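Long-range contacts in cGAS/DncV-like nucleotidyltransferase in E. coli homolog (Elizabethkingia meningoseptica ATCC 13253 = NBRC 12535, PDB 6E0O), which synthesises cyclic dinucleotide second messengers, probably from ATP or GTP, as part of a CBASS system thought to protect bacteria against phage: residues Y175-T179 against E259-L263; F218-L222 against W265-N269. All coordinates share one frame; numbering follows the deposited sequence.

Interaction 1 of 2, residues Y175-T179 against E259-L263; sequences YSNGT and EVNRL
The carboxamide of N177 meets the 259-263 turn with its nitrogen edge. V260 O lies only 3° out of the amide plane, while the aliphatic part of R262 passes ND2 displaced toward one face, its CB 3.7 Å from N177 ND2. The other flat group, the Y175 ring, has its own partners: T179 OG1 sits 3.3 Å above the plane of one face, offset toward the rim, and R51 makes a cation-pi contact with the ring.

N177 ND2 donates to V260 O over 2.9 Å, with an N-H...O angle of 157°. The donor lies in the carbonyl plane and engages a lone pair of V260 O, so donor amide and acceptor carbonyl meet nearly in plane. With CG anti to the carbonyl carbon (chi1 -73°), the amide of N177 reaches outward from the helix to this acceptor. N261 O is also close to ND2, but poorly angled for a hydrogen bond.

V260 contributes the apolar half of the contact. Its CG1, anti to the backbone N, rests against the helix backbone, 3.6 Å from G178 N. Y224 of helix 216-224 packs on N177, V260 and R262 together.

The turn is braced from within. R262 N bonds to E259 O, closing the turn, and N261 OD1 accepts from L263 N. N261 ND2 in addition reaches the anti lone pair of E259 OE1, 2.8 Å away. A type I beta turn overlapped by an Asx turn at N261 is thus docked by an asparagine side chain onto helix 171-184, which directly follows the last strand, 166-169, of the nucleotidyltransferase sheet.

Interaction 2 of 2, residues F218-L222 against W265-N269; sequences FIECL and WLFSN
L266 and C221 meet through carbon atoms at the centre of an entirely apolar contact. The aliphatic contacts gather on L266, whose fork spreads over one side of helix 216-224. L266 CD1 lies 3.6 Å from C221 CB and also touches the sulfur, with C221 SG 3.9 Å away. The second branch turns toward the next residue of the helix: L266 CD2 is 3.9 Å from L222 CD2, the two leucine side chains crossing at about a right angle. Holding CG anti to the backbone N (chi1 -177°) extends L266 from the loop, so that both methyls are presented to the helix.

The loop between helices 236-252 and 275-289 here folds back into the helical part of this CD-NTase and packs against helix 216-224, with the two flanking helices touching the same side chains. Helix 275-289 adds A278 against F218 and L222 and R275 against F267, while helix 236-252 brings I247 to L222 and M251 to F267.

Among the aromatic contacts, F267 CE1 approaches the edge of the F218 ring near its plane, 3.7 Å from F218 CE1, and the side chains cross at about a right angle. F267 CZ also reaches L222 CD2 at 4.2 Å. Within the loop, L266 CG sits 4.1 Å above the centre of one face of the F267 ring, so neighbouring residues pack on each other as they meet the helix. F218 CD1 touches L266 CD1 obliquely at 4.1 Å.

As for polar contacts, L266 forms backbone hydrogen bonds with Y257, and F218 N is hydrogen-bonded to S215 OG.

The two contacts lie side by side in the helical part of the chain, their centres 11 Å apart. Their segments alternate in sequence: helix 171-184 and then helix 216-224 come first, followed by two successive pieces of one loop between helices 236-252 and 275-289. The loop therefore docks on both helices in turn, in interaction 1 by an amide hydrogen bond together with a valine and in interaction 2 by apolar side chains. C221 SG joins them, packing 3.6 Å from V260 N. Helix 216-224 begins at S216, inferred to bind GTP; the nearest atoms of interactions 1 and 2 are about 8 and 10 Å from the bound nucleic acid.

Interaction 1 of 2, residues Y175-T179 against E259-L263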
loop_
_atom_site.group_PDB
_atom_site.type_symbol
_atom_site.label_atom_id
_atom_site.label_comp_id
_atom_site.label_asym_id
_atom_site.label_seq_id
_atom_site.Cartn_x
_atom_site.Cartn_y
_atom_site.Cartn_z
ATOM N N TYR A 175 -0.097 -5.750 6.968
ATOM C CA TYR A 175 -0.928 -4.986 7.889
ATOM C C TYR A 175 -0.459 -5.195 9.328
ATOM O O TYR A 175 -0.222 -4.234 10.075
ATOM C CB TYR A 175 -2.415 -5.380 7.747
ATOM C CG TYR A 175 -3.187 -4.816 8.906
ATOM C CD1 TYR A 175 -3.550 -3.478 8.926
ATOM C CD2 TYR A 175 -3.480 -5.593 10.022
ATOM C CE1 TYR A 175 -4.195 -2.926 10.009
ATOM C CE2 TYR A 175 -4.125 -5.046 11.119
ATOM C CZ TYR A 175 -4.481 -3.712 11.101
ATOM O OH TYR A 175 -5.112 -3.136 12.168
ATOM N N SER A 176 -0.313 -6.452 9.738
ATOM C CA SER A 176 -0.033 -6.736 11.142
ATOM C C SER A 176 1.346 -6.235 11.554
ATOM O O SER A 176 1.500 -5.653 12.637
ATOM C CB SER A 176 -0.143 -8.234 11.387
ATOM O OG SER A 176 -1.467 -8.655 11.137
ATOM N N ASN A 177 2.352 -6.467 10.719
ATOM C CA ASN A 177 3.701 -6.049 11.081
ATOM C C ASN A 177 3.827 -4.531 11.115
ATOM O O ASN A 177 4.523 -3.982 11.976
ATOM C CB ASN A 177 4.728 -6.667 10.140
ATOM C CG ASN A 177 4.930 -8.143 10.390
ATOM O OD1 ASN A 177 4.475 -8.681 11.401
ATOM N ND2 ASN A 177 5.624 -8.804 9.477
ATOM N N GLY A 178 3.173 -3.830 10.191
ATOM C CA GLY A 178 3.241 -2.378 10.211
ATOM C C GLY A 178 2.533 -1.799 11.419
ATOM O O GLY A 178 2.988 -0.823 12.020
ATOM N N THR A 179 1.398 -2.388 11.784
ATOM C CA THR A 179 0.679 -1.951 12.970
ATOM C C THR A 179 1.511 -2.175 14.218
ATOM O O THR A 179 1.610 -1.287 15.072
ATOM C CB THR A 179 -0.659 -2.688 13.034
ATOM O OG1 THR A 179 -1.447 -2.327 11.890
ATOM C CG2 THR A 179 -1.428 -2.348 14.291
ATOM N N GLU A 259 10.572 -6.750 3.162
ATOM C CA GLU A 259 9.239 -6.181 3.052
ATOM C C GLU A 259 8.646 -6.082 4.450
ATOM O O GLU A 259 9.127 -6.713 5.390
ATOM C CB GLU A 259 8.375 -7.038 2.124
ATOM C CG GLU A 259 8.900 -7.011 0.683
ATOM C CD GLU A 259 8.035 -7.726 -0.331
ATOM O OE1 GLU A 259 7.135 -8.483 0.063
ATOM O OE2 GLU A 259 8.259 -7.529 -1.545
ATOM N N VAL A 260 7.605 -5.261 4.592
ATOM C CA VAL A 260 6.924 -5.149 5.879
ATOM C C VAL A 260 6.450 -6.516 6.344
ATOM O O VAL A 260 6.453 -6.805 7.544
ATOM C CB VAL A 260 5.758 -4.143 5.804
ATOM C CG1 VAL A 260 5.054 -4.074 7.146
ATOM C CG2 VAL A 260 6.247 -2.763 5.391
ATOM N N ASN A 261 6.046 -7.381 5.407
ATOM C CA ASN A 261 5.561 -8.711 5.760
ATOM C C ASN A 261 6.637 -9.594 6.384
ATOM O O ASN A 261 6.297 -10.641 6.940
ATOM C CB ASN A 261 4.929 -9.397 4.543
ATOM C CG ASN A 261 5.888 -9.558 3.380
ATOM O OD1 ASN A 261 7.031 -9.965 3.548
ATOM N ND2 ASN A 261 5.417 -9.235 2.189
ATOM N N ARG A 262 7.910 -9.217 6.290
ATOM C CA ARG A 262 9.036 -9.953 6.867
ATOM C C ARG A 262 9.195 -11.354 6.293
ATOM O O ARG A 262 9.938 -12.175 6.857
ATOM C CB ARG A 262 8.989 -10.009 8.399
ATOM C CG ARG A 262 9.407 -8.718 9.055
ATOM C CD ARG A 262 9.630 -8.884 10.546
ATOM N NE ARG A 262 10.609 -7.922 11.041
ATOM C CZ ARG A 262 10.682 -7.500 12.299
ATOM N NH1 ARG A 262 9.825 -7.947 13.207
ATOM N NH2 ARG A 262 11.611 -6.621 12.646
ATOM N N LEU A 263 8.522 -11.649 5.189
ATOM C CA LEU A 263 8.595 -12.956 4.566
ATOM C C LEU A 263 9.525 -12.981 3.371
ATOM O O LEU A 263 10.019 -14.054 3.014
ATOM C CB LEU A 263 7.203 -13.386 4.096
ATOM C CG LEU A 263 6.199 -13.652 5.214
ATOM C CD1 LEU A 263 4.796 -13.677 4.652
ATOM C CD2 LEU A 263 6.531 -14.960 5.908
#

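Interaction 2 of 2, residues F218-L222 against W265-N269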
loop_
_atom_site.group_PDB
_atom_site.type_symbol
_atom_site.label_atom_id
_atom_site.label_comp_id
_atom_site.label_asym_id
_atom_site.label_seq_id
_atom_site.Cartn_x
_atom_site.Cartn_y
_atom_site.Cartn_z
ATOM N N PHE A 218 6.765 0.878 -1.418
ATOM C CA PHE A 218 8.211 0.979 -1.276
ATOM C C PHE A 218 8.570 1.868 -0.095
ATOM O O PHE A 218 9.423 1.510 0.725
ATOM C CB PHE A 218 8.771 1.511 -2.592
ATOM C CG PHE A 218 10.256 1.377 -2.758
ATOM C CD1 PHE A 218 10.877 0.147 -2.731
ATOM C CD2 PHE A 218 11.022 2.492 -3.031
ATOM C CE1 PHE A 218 12.233 0.036 -2.932
ATOM C CE2 PHE A 218 12.375 2.380 -3.228
ATOM C CZ PHE A 218 12.973 1.145 -3.202
ATOM N N ILE A 219 7.908 3.022 0.025
ATOM C CA ILE A 219 8.164 3.913 1.157
ATOM C C ILE A 219 7.882 3.189 2.472
ATOM O O ILE A 219 8.675 3.246 3.420
ATOM C CB ILE A 219 7.335 5.205 1.023
ATOM C CG1 ILE A 219 7.805 6.012 -0.189
ATOM C CG2 ILE A 219 7.400 6.029 2.313
ATOM C CD1 ILE A 219 6.954 7.235 -0.491
ATOM N N GLU A 220 6.738 2.500 2.545
ATOM C CA GLU A 220 6.384 1.791 3.769
ATOM C C GLU A 220 7.453 0.783 4.152
ATOM O O GLU A 220 7.816 0.673 5.332
ATOM C CB GLU A 220 5.039 1.093 3.603
ATOM C CG GLU A 220 3.877 2.065 3.605
ATOM C CD GLU A 220 2.539 1.410 3.408
ATOM O OE1 GLU A 220 2.206 0.437 4.116
ATOM O OE2 GLU A 220 1.814 1.891 2.525
ATOM N N CYS A 221 7.979 0.047 3.167
ATOM C CA CYS A 221 9.005 -0.949 3.459
ATOM C C CYS A 221 10.314 -0.292 3.881
ATOM O O CYS A 221 10.986 -0.784 4.791
ATOM C CB CYS A 221 9.233 -1.846 2.243
ATOM S SG CYS A 221 7.860 -2.957 1.812
ATOM N N LEU A 222 10.705 0.806 3.226
ATOM C CA LEU A 222 11.952 1.471 3.597
ATOM C C LEU A 222 11.906 1.928 5.047
ATOM O O LEU A 222 12.834 1.667 5.820
ATOM C CB LEU A 222 12.218 2.669 2.693
ATOM C CG LEU A 222 12.523 2.359 1.229
ATOM C CD1 LEU A 222 12.520 3.662 0.431
ATOM C CD2 LEU A 222 13.836 1.630 1.085
ATOM N N TRP A 265 12.440 -10.457 0.801
ATOM C CA TRP A 265 13.355 -9.335 0.764
ATOM C C TRP A 265 12.781 -8.208 -0.081
ATOM O O TRP A 265 12.178 -8.442 -1.131
ATOM C CB TRP A 265 14.682 -9.759 0.138
ATOM C CG TRP A 265 15.480 -10.763 0.893
ATOM C CD1 TRP A 265 15.816 -12.019 0.473
ATOM C CD2 TRP A 265 16.069 -10.602 2.189
ATOM N NE1 TRP A 265 16.573 -12.648 1.428
ATOM C CE2 TRP A 265 16.746 -11.801 2.490
ATOM C CE3 TRP A 265 16.097 -9.562 3.121
ATOM C CZ2 TRP A 265 17.431 -11.992 3.690
ATOM C CZ3 TRP A 265 16.774 -9.755 4.313
ATOM C CH2 TRP A 265 17.437 -10.957 4.583
ATOM N N LEU A 266 13.026 -6.973 0.352
ATOM C CA LEU A 266 12.587 -5.820 -0.426
ATOM C C LEU A 266 13.307 -5.759 -1.762
ATOM O O LEU A 266 12.688 -5.483 -2.798
ATOM C CB LEU A 266 12.831 -4.543 0.368
ATOM C CG LEU A 266 12.344 -3.259 -0.290
ATOM C CD1 LEU A 266 10.866 -3.298 -0.597
ATOM C CD2 LEU A 266 12.680 -2.055 0.599
ATOM N N PHE A 267 14.612 -5.997 -1.761
ATOM C CA PHE A 267 15.420 -5.926 -2.979
ATOM C C PHE A 267 15.640 -7.317 -3.566
ATOM O O PHE A 267 16.726 -7.706 -3.965
ATOM C CB PHE A 267 16.711 -5.163 -2.699
ATOM C CG PHE A 267 16.443 -3.775 -2.181
ATOM C CD1 PHE A 267 15.848 -2.827 -3.002
ATOM C CD2 PHE A 267 16.720 -3.429 -0.869
ATOM C CE1 PHE A 267 15.564 -1.555 -2.533
ATOM C CE2 PHE A 267 16.429 -2.162 -0.394
ATOM C CZ PHE A 267 15.850 -1.225 -1.232
ATOM N N SER A 268 14.540 -8.065 -3.634
ATOM C CA SER A 268 14.507 -9.386 -4.244
ATOM C C SER A 268 14.697 -9.295 -5.751
ATOM O O SER A 268 14.386 -8.282 -6.381
ATOM C CB SER A 268 13.147 -10.020 -3.962
ATOM O OG SER A 268 12.836 -11.035 -4.884
ATOM N N ASN A 269 15.209 -10.380 -6.335
ATOM C CA ASN A 269 15.351 -10.410 -7.789
ATOM C C ASN A 269 14.009 -10.524 -8.510
ATOM O O ASN A 269 13.982 -10.483 -9.742
ATOM C CB ASN A 269 16.353 -11.479 -8.244
ATOM C CG ASN A 269 16.061 -12.839 -7.678
ATOM O OD1 ASN A 269 14.920 -13.162 -7.366
ATOM N ND2 ASN A 269 17.101 -13.660 -7.550
#